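Local coordinates for protein Non-reducing end alpha-L-arabinofuranosidase BoGH43B (Bacteroides ovatus, PDB 5JOZ) that hydrolyses terminal non-reducing alpha-L-arabinofuranosyl residues of xyloglucan branches, converting 'S' units into 'X' units, at residues V203-S207 against D280-K284; A372-F378 against A496-D502; D400-T404 against V436-I440. All blocks are in the same frame, centred on the assembly; numbering follows the deposited sequence.

Interaction 1: residues V203-S207 against D280-K284; sequences VIQRS and DGWPK
Two neighbouring blades of the five-bladed beta-propeller of glycoside hydrolase family 43 are joined here by Arg206 and Trp282, a worked example of how an arginine can serve an aromatic ring and a carbonyl at once. The guanidinium lies nearly flat on the indole, with planes 16° apart and NE of Arg206 only 3.2 Å from CZ2 of Trp282. CZ of Arg206 sits 3.9 Å from the centroid of the six-membered ring, an off-centre cation-pi pairing. The aliphatic part of the same side chain prolongs the stack: CD of Arg206 makes a CH-pi contact over the ring face, 3.7 Å from that centroid. The extended chain of Arg206 from CG to NE lays the guanidinium over the ring, and its outer nitrogens reach the turn, where NH1 donates to Asp280 O at 2.8 Å (N-H...O 160°) and NH2 reaches the same oxygen at 3.2 Å along a more bent path. Both bonds lie in the guanidinium plane, so this end-on grip and the stack together fix the group's rotation. Ile204 extends the contact along the strand, CG2 approaching the indole edge near CE3 and CD1 of Ile204 meeting CG of the Pro283 ring end-on, at 3.8 Å. Gly281 O takes a hydrogen bond from Tyr188, and Tyr186 gives Arg206 a second cation-pi partner. Strand 201-207 is the third of four in its blade, between 186-193 and 215-216, while Pro283 starts the last strand of the next blade and packs on 269-277.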
loop_
_atom_site.group_PDB
_atom_site.type_symbol
_atom_site.label_atom_id
_atom_site.label_comp_id
_atom_site.label_asym_id
_atom_site.label_seq_id
_atom_site.Cartn_x
_atom_site.Cartn_y
_atom_site.Cartn_z
ATOM N N VAL A 203 6.180 15.567 -14.260
ATOM C CA VAL A 203 6.920 16.555 -15.061
ATOM C C VAL A 203 8.417 16.301 -14.946
ATOM O O VAL A 203 8.861 15.612 -14.037
ATOM C CB VAL A 203 6.578 18.019 -14.659
ATOM C CG1 VAL A 203 5.078 18.267 -14.758
ATOM C CG2 VAL A 203 7.097 18.385 -13.267
ATOM N N ILE A 204 9.199 16.848 -15.872
ATOM C CA ILE A 204 10.654 16.637 -15.853
ATOM C C ILE A 204 11.438 17.894 -16.242
ATOM O O ILE A 204 10.913 18.790 -16.898
ATOM C CB ILE A 204 11.037 15.399 -16.700
ATOM C CG1 ILE A 204 12.443 14.884 -16.335
ATOM C CG2 ILE A 204 10.881 15.674 -18.183
ATOM C CD1 ILE A 204 12.759 13.510 -16.898
ATOM N N GLN A 205 12.680 17.961 -15.773
ATOM C CA GLN A 205 13.623 19.027 -16.118
ATOM C C GLN A 205 15.042 18.463 -16.084
ATOM O O GLN A 205 15.275 17.397 -15.498
ATOM C CB GLN A 205 13.486 20.194 -15.133
ATOM C CG GLN A 205 13.589 19.800 -13.665
ATOM C CD GLN A 205 13.254 20.946 -12.731
ATOM O OE1 GLN A 205 13.852 22.013 -12.802
ATOM N NE2 GLN A 205 12.291 20.725 -11.844
ATOM N N ARG A 206 15.987 19.165 -16.707
ATOM C CA ARG A 206 17.352 18.660 -16.812
ATOM C C ARG A 206 18.430 19.747 -16.771
ATOM O O ARG A 206 18.166 20.933 -16.983
ATOM C CB ARG A 206 17.501 17.803 -18.073
ATOM C CG ARG A 206 17.867 18.571 -19.339
ATOM C CD ARG A 206 17.643 17.730 -20.581
ATOM N NE ARG A 206 17.847 18.489 -21.804
ATOM C CZ ARG A 206 17.677 18.018 -23.043
ATOM N NH1 ARG A 206 17.288 16.759 -23.263
ATOM N NH2 ARG A 206 17.895 18.823 -24.082
ATOM N N SER A 207 19.655 19.306 -16.502
ATOM C CA SER A 207 20.813 20.187 -16.453
ATOM C C SER A 207 22.070 19.441 -16.905
ATOM O O SER A 207 22.138 18.221 -16.819
ATOM C CB SER A 207 20.971 20.705 -15.030
ATOM O OG SER A 207 22.196 21.392 -14.857
ATOM N N ASP A 280 15.357 15.424 -29.097
ATOM C CA ASP A 280 16.116 16.337 -28.239
ATOM C C ASP A 280 16.458 15.755 -26.851
ATOM O O ASP A 280 17.065 16.438 -26.031
ATOM C CB ASP A 280 15.358 17.664 -28.084
ATOM C CG ASP A 280 15.100 18.366 -29.430
ATOM O OD1 ASP A 280 15.978 18.326 -30.324
ATOM O OD2 ASP A 280 14.017 18.973 -29.590
ATOM N N GLY A 281 16.089 14.502 -26.593
ATOM C CA GLY A 281 16.381 13.855 -25.310
ATOM C C GLY A 281 15.368 14.141 -24.208
ATOM O O GLY A 281 15.746 14.263 -23.053
ATOM N N TRP A 282 14.081 14.207 -24.564
ATOM C CA TRP A 282 13.005 14.433 -23.598
ATOM C C TRP A 282 12.015 13.266 -23.606
ATOM O O TRP A 282 11.559 12.843 -24.674
ATOM C CB TRP A 282 12.269 15.742 -23.898
ATOM C CG TRP A 282 13.093 16.980 -23.695
ATOM C CD1 TRP A 282 13.582 17.799 -24.669
ATOM C CD2 TRP A 282 13.521 17.547 -22.448
ATOM N NE1 TRP A 282 14.295 18.825 -24.115
ATOM C CE2 TRP A 282 14.267 18.707 -22.753
ATOM C CE3 TRP A 282 13.359 17.182 -21.103
ATOM C CZ2 TRP A 282 14.842 19.517 -21.760
ATOM C CZ3 TRP A 282 13.926 17.982 -20.114
ATOM C CH2 TRP A 282 14.655 19.144 -20.451
ATOM N N PRO A 283 11.669 12.736 -22.416
ATOM C CA PRO A 283 10.819 11.552 -22.346
ATOM C C PRO A 283 9.318 11.873 -22.301
ATOM O O PRO A 283 8.918 12.908 -21.768
ATOM C CB PRO A 283 11.252 10.923 -21.031
ATOM C CG PRO A 283 11.518 12.108 -20.163
ATOM C CD PRO A 283 11.993 13.219 -21.065
ATOM N N LYS A 284 8.503 10.990 -22.863
ATOM C CA LYS A 284 7.056 11.091 -22.715
ATOM C C LYS A 284 6.386 9.730 -22.901
ATOM O O LYS A 284 6.839 8.909 -23.696
ATOM C CB LYS A 284 6.484 12.100 -23.717
ATOM C CG LYS A 284 5.055 12.551 -23.416
ATOM C CD LYS A 284 4.504 13.463 -24.507
ATOM C CE LYS A 284 3.183 14.127 -24.110
ATOM N NZ LYS A 284 3.309 15.286 -23.181
#

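Interaction 2: residues A372-F378 against A496-D502; sequences ASAKVNF and ADFDWFD. With CA (calcium ion), chain C.
Lys375 sets CG opposite its backbone N (chi1 -171°) and runs out extended, while Trp500 folds its indole between its own N and carbonyl carbon (chi1 48°), and the two side chains cross at about a right angle. CB of Lys375 rests over the indole face, 3.5 Å from CE2 of Trp500, a CH-pi contact, and Ser373 OG lies at the ring's edge in its plane. Further out, the lysine runs alongside Asp499 and points the same way, ending in a salt bridge of 3.3 Å from NZ to Asp499 OD2 that uses the anti lone pair. The other carboxylate oxygen, OD1 of Asp499, and its backbone O each bind calcium at 2.4 Å; Asp313 O, Gly341 O and two waters complete the site. The metal-binding residue sits in a beta bulge: Asp499 and Trp500 together face Lys375. The helical psi at Asp499 (-43°) turns its carbonyl to the metal, while its side chain, with CG opposite the backbone N, brings OD1 to the same ion. Asp499 N still donates to Lys375 O at 2.9 Å, but the Lys375 N to Trp500 O bond is weak. Regular antiparallel pairing resumes on either side, as in the bond of 2.8 Å from Asn377 N to Asp497 O. Toward the sandwich interior, CG2 of Val376 sits over the centre of the Phe498 ring, 3.7 Å from CE2, and Ala374 CB packs against Phe498 and Phe501. Strand 370-377 lies between 496-505 and 436-442 in its sheet; Phe498 and Phe501 reach Met483 on strand 480-486 of the other sheet, and strand 343-345 pairs with 496-505.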
loop_
_atom_site.group_PDB
_atom_site.type_symbol
_atom_site.label_atom_id
_atom_site.label_comp_id
_atom_site.label_asym_id
_atom_site.label_seq_id
_atom_site.Cartn_x
_atom_site.Cartn_y
_atom_site.Cartn_z
ATOM N N ALA A 372 -14.918 -12.880 0.111
ATOM C CA ALA A 372 -14.011 -13.135 1.217
ATOM C C ALA A 372 -14.829 -13.821 2.277
ATOM O O ALA A 372 -15.896 -13.326 2.626
ATOM C CB ALA A 372 -13.468 -11.828 1.753
ATOM N N SER A 373 -14.351 -14.951 2.786
ATOM C CA SER A 373 -15.052 -15.635 3.869
ATOM C C SER A 373 -14.088 -16.361 4.786
ATOM O O SER A 373 -12.978 -16.688 4.395
ATOM C CB SER A 373 -16.081 -16.618 3.316
ATOM O OG SER A 373 -15.468 -17.576 2.472
ATOM N N ALA A 374 -14.554 -16.624 5.999
ATOM C CA ALA A 374 -13.743 -17.234 7.031
ATOM C C ALA A 374 -14.611 -18.079 7.939
ATOM O O ALA A 374 -15.662 -17.629 8.384
ATOM C CB ALA A 374 -13.041 -16.154 7.846
ATOM N N LYS A 375 -14.150 -19.289 8.223
ATOM C CA LYS A 375 -14.770 -20.149 9.219
ATOM C C LYS A 375 -14.118 -19.813 10.563
ATOM O O LYS A 375 -12.892 -19.896 10.696
ATOM C CB LYS A 375 -14.537 -21.615 8.851
ATOM C CG LYS A 375 -15.288 -22.662 9.668
ATOM C CD LYS A 375 -14.499 -23.970 9.692
ATOM C CE LYS A 375 -15.371 -25.201 9.839
ATOM N NZ LYS A 375 -14.525 -26.431 9.944
ATOM N N VAL A 376 -14.941 -19.456 11.548
ATOM C CA VAL A 376 -14.467 -19.001 12.846
ATOM C C VAL A 376 -15.214 -19.692 13.993
ATOM O O VAL A 376 -16.429 -19.931 13.926
ATOM C CB VAL A 376 -14.559 -17.457 12.963
ATOM C CG1 VAL A 376 -15.985 -16.965 12.788
ATOM C CG2 VAL A 376 -13.966 -16.954 14.280
ATOM N N ASN A 377 -14.456 -20.030 15.026
ATOM C CA ASN A 377 -14.984 -20.533 16.279
ATOM C C ASN A 377 -14.824 -19.409 17.303
ATOM O O ASN A 377 -13.694 -19.013 17.615
ATOM C CB ASN A 377 -14.217 -21.797 16.717
ATOM C CG ASN A 377 -14.857 -22.497 17.920
ATOM O OD1 ASN A 377 -16.067 -22.458 18.115
ATOM N ND2 ASN A 377 -14.035 -23.138 18.729
ATOM N N PHE A 378 -15.935 -18.878 17.810
ATOM C CA PHE A 378 -15.873 -17.816 18.819
ATOM C C PHE A 378 -17.074 -17.817 19.743
ATOM O O PHE A 378 -18.194 -17.566 19.305
ATOM C CB PHE A 378 -15.721 -16.425 18.173
ATOM C CG PHE A 378 -15.609 -15.309 19.183
ATOM C CD1 PHE A 378 -14.577 -15.303 20.118
ATOM C CD2 PHE A 378 -16.544 -14.275 19.222
ATOM C CE1 PHE A 378 -14.477 -14.286 21.067
ATOM C CE2 PHE A 378 -16.447 -13.258 20.167
ATOM C CZ PHE A 378 -15.414 -13.261 21.082
ATOM N N ALA A 496 -10.703 -16.268 19.461
ATOM C CA ALA A 496 -11.437 -16.499 18.222
ATOM C C ALA A 496 -10.514 -17.276 17.282
ATOM O O ALA A 496 -9.454 -16.781 16.925
ATOM C CB ALA A 496 -11.852 -15.183 17.603
ATOM N N ASP A 497 -10.913 -18.490 16.913
ATOM C CA ASP A 497 -10.094 -19.382 16.100
ATOM C C ASP A 497 -10.617 -19.413 14.675
ATOM O O ASP A 497 -11.753 -19.814 14.431
ATOM C CB ASP A 497 -10.119 -20.799 16.675
ATOM C CG ASP A 497 -9.376 -20.912 18.007
ATOM O OD1 ASP A 497 -8.624 -19.992 18.395
ATOM O OD2 ASP A 497 -9.522 -21.945 18.675
ATOM N N PHE A 498 -9.780 -18.978 13.741
ATOM C CA PHE A 498 -10.118 -18.960 12.323
ATOM C C PHE A 498 -9.465 -20.158 11.667
ATOM O O PHE A 498 -8.247 -20.204 11.538
ATOM C CB PHE A 498 -9.628 -17.663 11.677
ATOM C CG PHE A 498 -10.333 -16.444 12.190
ATOM C CD1 PHE A 498 -9.961 -15.870 13.391
ATOM C CD2 PHE A 498 -11.394 -15.901 11.497
ATOM C CE1 PHE A 498 -10.620 -14.757 13.874
ATOM C CE2 PHE A 498 -12.060 -14.779 11.973
ATOM C CZ PHE A 498 -11.671 -14.202 13.155
ATOM N N ASP A 499 -10.282 -21.123 11.268
ATOM C CA ASP A 499 -9.806 -22.353 10.646
ATOM C C ASP A 499 -9.264 -22.062 9.241
ATOM O O ASP A 499 -8.228 -22.593 8.843
ATOM C CB ASP A 499 -10.951 -23.372 10.573
ATOM C CG ASP A 499 -10.477 -24.783 10.277
ATOM O OD1 ASP A 499 -9.252 -25.023 10.170
ATOM O OD2 ASP A 499 -11.349 -25.666 10.152
ATOM N N TRP A 500 -9.969 -21.232 8.490
ATOM C CA TRP A 500 -9.487 -20.817 7.183
ATOM C C TRP A 500 -10.053 -19.470 6.778
ATOM O O TRP A 500 -10.932 -18.941 7.454
ATOM C CB TRP A 500 -9.784 -21.887 6.126
ATOM C CG TRP A 500 -11.189 -22.446 6.112
ATOM C CD1 TRP A 500 -11.590 -23.654 6.607
ATOM C CD2 TRP A 500 -12.354 -21.839 5.547
ATOM N NE1 TRP A 500 -12.930 -23.832 6.397
ATOM C CE2 TRP A 500 -13.425 -22.740 5.736
ATOM C CE3 TRP A 500 -12.597 -20.632 4.879
ATOM C CZ2 TRP A 500 -14.728 -22.464 5.295
ATOM C CZ3 TRP A 500 -13.895 -20.349 4.449
ATOM C CH2 TRP A 500 -14.946 -21.259 4.672
ATOM N N PHE A 501 -9.506 -18.925 5.692
ATOM C CA PHE A 501 -9.890 -17.629 5.135
ATOM C C PHE A 501 -9.740 -17.713 3.615
ATOM O O PHE A 501 -8.625 -17.915 3.121
ATOM C CB PHE A 501 -8.986 -16.522 5.693
ATOM C CG PHE A 501 -9.456 -15.123 5.384
ATOM C CD1 PHE A 501 -9.293 -14.570 4.109
ATOM C CD2 PHE A 501 -10.034 -14.335 6.379
ATOM C CE1 PHE A 501 -9.717 -13.280 3.835
ATOM C CE2 PHE A 501 -10.459 -13.044 6.108
ATOM C CZ PHE A 501 -10.306 -12.513 4.838
ATOM N N ASP A 502 -10.868 -17.589 2.906
ATOM C CA ASP A 502 -10.935 -17.563 1.449
ATOM C C ASP A 502 -10.925 -16.135 0.956
ATOM O O ASP A 502 -11.623 -15.287 1.491
ATOM C CB ASP A 502 -12.231 -18.199 0.937
ATOM C CG ASP A 502 -12.248 -19.713 1.052
ATOM O OD1 ASP A 502 -11.257 -20.347 1.504
ATOM O OD2 ASP A 502 -13.290 -20.279 0.677
HETATM CA CA CA C . -7.208 -24.731 8.924
HETATM O O HOH W 1 -8.394 -25.273 6.910
HETATM O O HOH W 2 -5.994 -26.823 8.762
#

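Interaction 3: residues D400-T404 against V436-I440; sequences DLLIT and VILSI
Apolar contacts come first: the side chains of Leu401 and Leu438 lie alongside one another, pointing opposite ways, with CD2 of Leu401 4.0 Å from CB of Leu438. The same CD2 of Leu401 also meets CG1 of Ile440, at 4.1 Å, whereas CG1 of Ile403 lies at a looser 4.4 Å from CD1 of Leu438. Ile403 and Val436 instead approach tip to tip, the isoleucine CD1 touching the valine CB at 3.9 Å. Such interlocking of aliphatic side chains is what closes the two antiparallel sheets of a concanavalin A-like beta-sandwich: segments 400-404 and 436-440 run 165° apart, their axes 8.3 Å from each other at closest approach, and belong to different sheets. Contacts of methyl groups with backbone oxygens form the second kind. Leu401, whose CG is swung opposite its N (chi1 175°), brings CD2 to 3.3 Å from Ser439 O, and Leu438 returns the approach with CD1 3.4 Å from Leu401 O. The interior continues through neighbouring strands, where Leu438 and Ile440 pack on Leu389, Leu401 and Ile440 on Phe449, and Ile403 and Leu438 on Val376.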
loop_
_atom_site.group_PDB
_atom_site.type_symbol
_atom_site.label_atom_id
_atom_site.label_comp_id
_atom_site.label_asym_id
_atom_site.label_seq_id
_atom_site.Cartn_x
_atom_site.Cartn_y
_atom_site.Cartn_z
ATOM N N ASP A 400 -18.236 -3.797 10.332
ATOM C CA ASP A 400 -17.852 -4.903 11.201
ATOM C C ASP A 400 -18.846 -6.057 11.137
ATOM O O ASP A 400 -19.975 -5.925 11.606
ATOM C CB ASP A 400 -17.776 -4.405 12.649
ATOM C CG ASP A 400 -16.681 -3.384 12.878
ATOM O OD1 ASP A 400 -15.809 -3.188 11.999
ATOM O OD2 ASP A 400 -16.690 -2.765 13.964
ATOM N N LEU A 401 -18.419 -7.192 10.596
ATOM C CA LEU A 401 -19.252 -8.390 10.576
ATOM C C LEU A 401 -18.783 -9.306 11.710
ATOM O O LEU A 401 -17.872 -10.121 11.521
ATOM C CB LEU A 401 -19.191 -9.078 9.214
ATOM C CG LEU A 401 -19.919 -10.417 9.095
ATOM C CD1 LEU A 401 -21.393 -10.264 9.414
ATOM C CD2 LEU A 401 -19.711 -11.009 7.714
ATOM N N LEU A 402 -19.412 -9.163 12.883
ATOM C CA LEU A 402 -18.918 -9.779 14.122
ATOM C C LEU A 402 -19.894 -10.728 14.795
ATOM O O LEU A 402 -21.107 -10.586 14.663
ATOM C CB LEU A 402 -18.546 -8.693 15.126
ATOM C CG LEU A 402 -17.637 -7.574 14.606
ATOM C CD1 LEU A 402 -17.440 -6.502 15.668
ATOM C CD2 LEU A 402 -16.297 -8.117 14.138
ATOM N N ILE A 403 -19.323 -11.692 15.520
ATOM C CA ILE A 403 -20.032 -12.554 16.440
ATOM C C ILE A 403 -19.874 -11.937 17.814
ATOM O O ILE A 403 -18.746 -11.634 18.227
ATOM C CB ILE A 403 -19.425 -13.970 16.499
ATOM C CG1 ILE A 403 -19.492 -14.633 15.130
ATOM C CG2 ILE A 403 -20.140 -14.829 17.558
ATOM C CD1 ILE A 403 -18.667 -15.888 15.028
ATOM N N THR A 404 -20.999 -11.782 18.516
ATOM C CA THR A 404 -21.042 -11.201 19.870
ATOM C C THR A 404 -22.236 -11.794 20.652
ATOM O O THR A 404 -22.883 -12.742 20.175
ATOM C CB THR A 404 -21.123 -9.653 19.802
ATOM O OG1 THR A 404 -21.057 -9.092 21.118
ATOM C CG2 THR A 404 -22.394 -9.191 19.128
ATOM N N VAL A 436 -18.927 -20.940 12.657
ATOM C CA VAL A 436 -19.691 -19.967 11.873
ATOM C C VAL A 436 -18.842 -19.530 10.693
ATOM O O VAL A 436 -17.654 -19.233 10.841
ATOM C CB VAL A 436 -20.112 -18.734 12.707
ATOM C CG1 VAL A 436 -20.984 -17.780 11.889
ATOM C CG2 VAL A 436 -20.855 -19.170 13.950
ATOM N N ILE A 437 -19.450 -19.526 9.511
ATOM C CA ILE A 437 -18.806 -19.015 8.322
ATOM C C ILE A 437 -19.328 -17.619 8.141
ATOM O O ILE A 437 -20.529 -17.430 7.944
ATOM C CB ILE A 437 -19.122 -19.847 7.069
ATOM C CG1 ILE A 437 -18.583 -21.272 7.241
ATOM C CG2 ILE A 437 -18.530 -19.163 5.831
ATOM C CD1 ILE A 437 -18.961 -22.224 6.123
ATOM N N LEU A 438 -18.419 -16.648 8.232
ATOM C CA LEU A 438 -18.724 -15.251 7.993
ATOM C C LEU A 438 -18.237 -14.923 6.615
ATOM O O LEU A 438 -17.150 -15.334 6.235
ATOM C CB LEU A 438 -18.013 -14.364 9.001
ATOM C CG LEU A 438 -18.419 -14.507 10.459
ATOM C CD1 LEU A 438 -17.581 -13.546 11.275
ATOM C CD2 LEU A 438 -19.898 -14.242 10.687
ATOM N N SER A 439 -19.024 -14.152 5.881
ATOM C CA SER A 439 -18.800 -13.965 4.457
ATOM C C SER A 439 -19.067 -12.504 4.054
ATOM O O SER A 439 -20.034 -11.891 4.508
ATOM C CB SER A 439 -19.689 -14.950 3.696
ATOM O OG SER A 439 -19.114 -15.322 2.466
ATOM N N ILE A 440 -18.163 -11.940 3.251
ATOM C CA ILE A 440 -18.315 -10.600 2.691
ATOM C C ILE A 440 -18.098 -10.715 1.202
ATOM O O ILE A 440 -17.065 -11.212 0.770
ATOM C CB ILE A 440 -17.276 -9.604 3.233
ATOM C CG1 ILE A 440 -17.385 -9.491 4.758
ATOM C CG2 ILE A 440 -17.448 -8.235 2.568
ATOM C CD1 ILE A 440 -16.131 -8.966 5.404
#

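Interactions 2 and 3 share a domain and illustrate two directions of cohesion in a beta-sandwich, within a sheet and between sheets. Their centres are 9 Å apart, and strands 370-377 and 436-442 are neighbours, with probable hydrogen bonds from Ile440 N to Ala372 O (2.7 Å) and from Val376 N to Val436 O (2.8 Å). Calcium belongs to interaction 2, on the strand 496-505 side. Interaction 1 lies in the propeller, across the chain's centre, its nearest atoms about 37 Å from those of interaction 2 and about 38 Å from interaction 3. It alone comes near the catalytic site: the Gln205 side chain is about 12 Å from that of Glu176, the inferred proton donor.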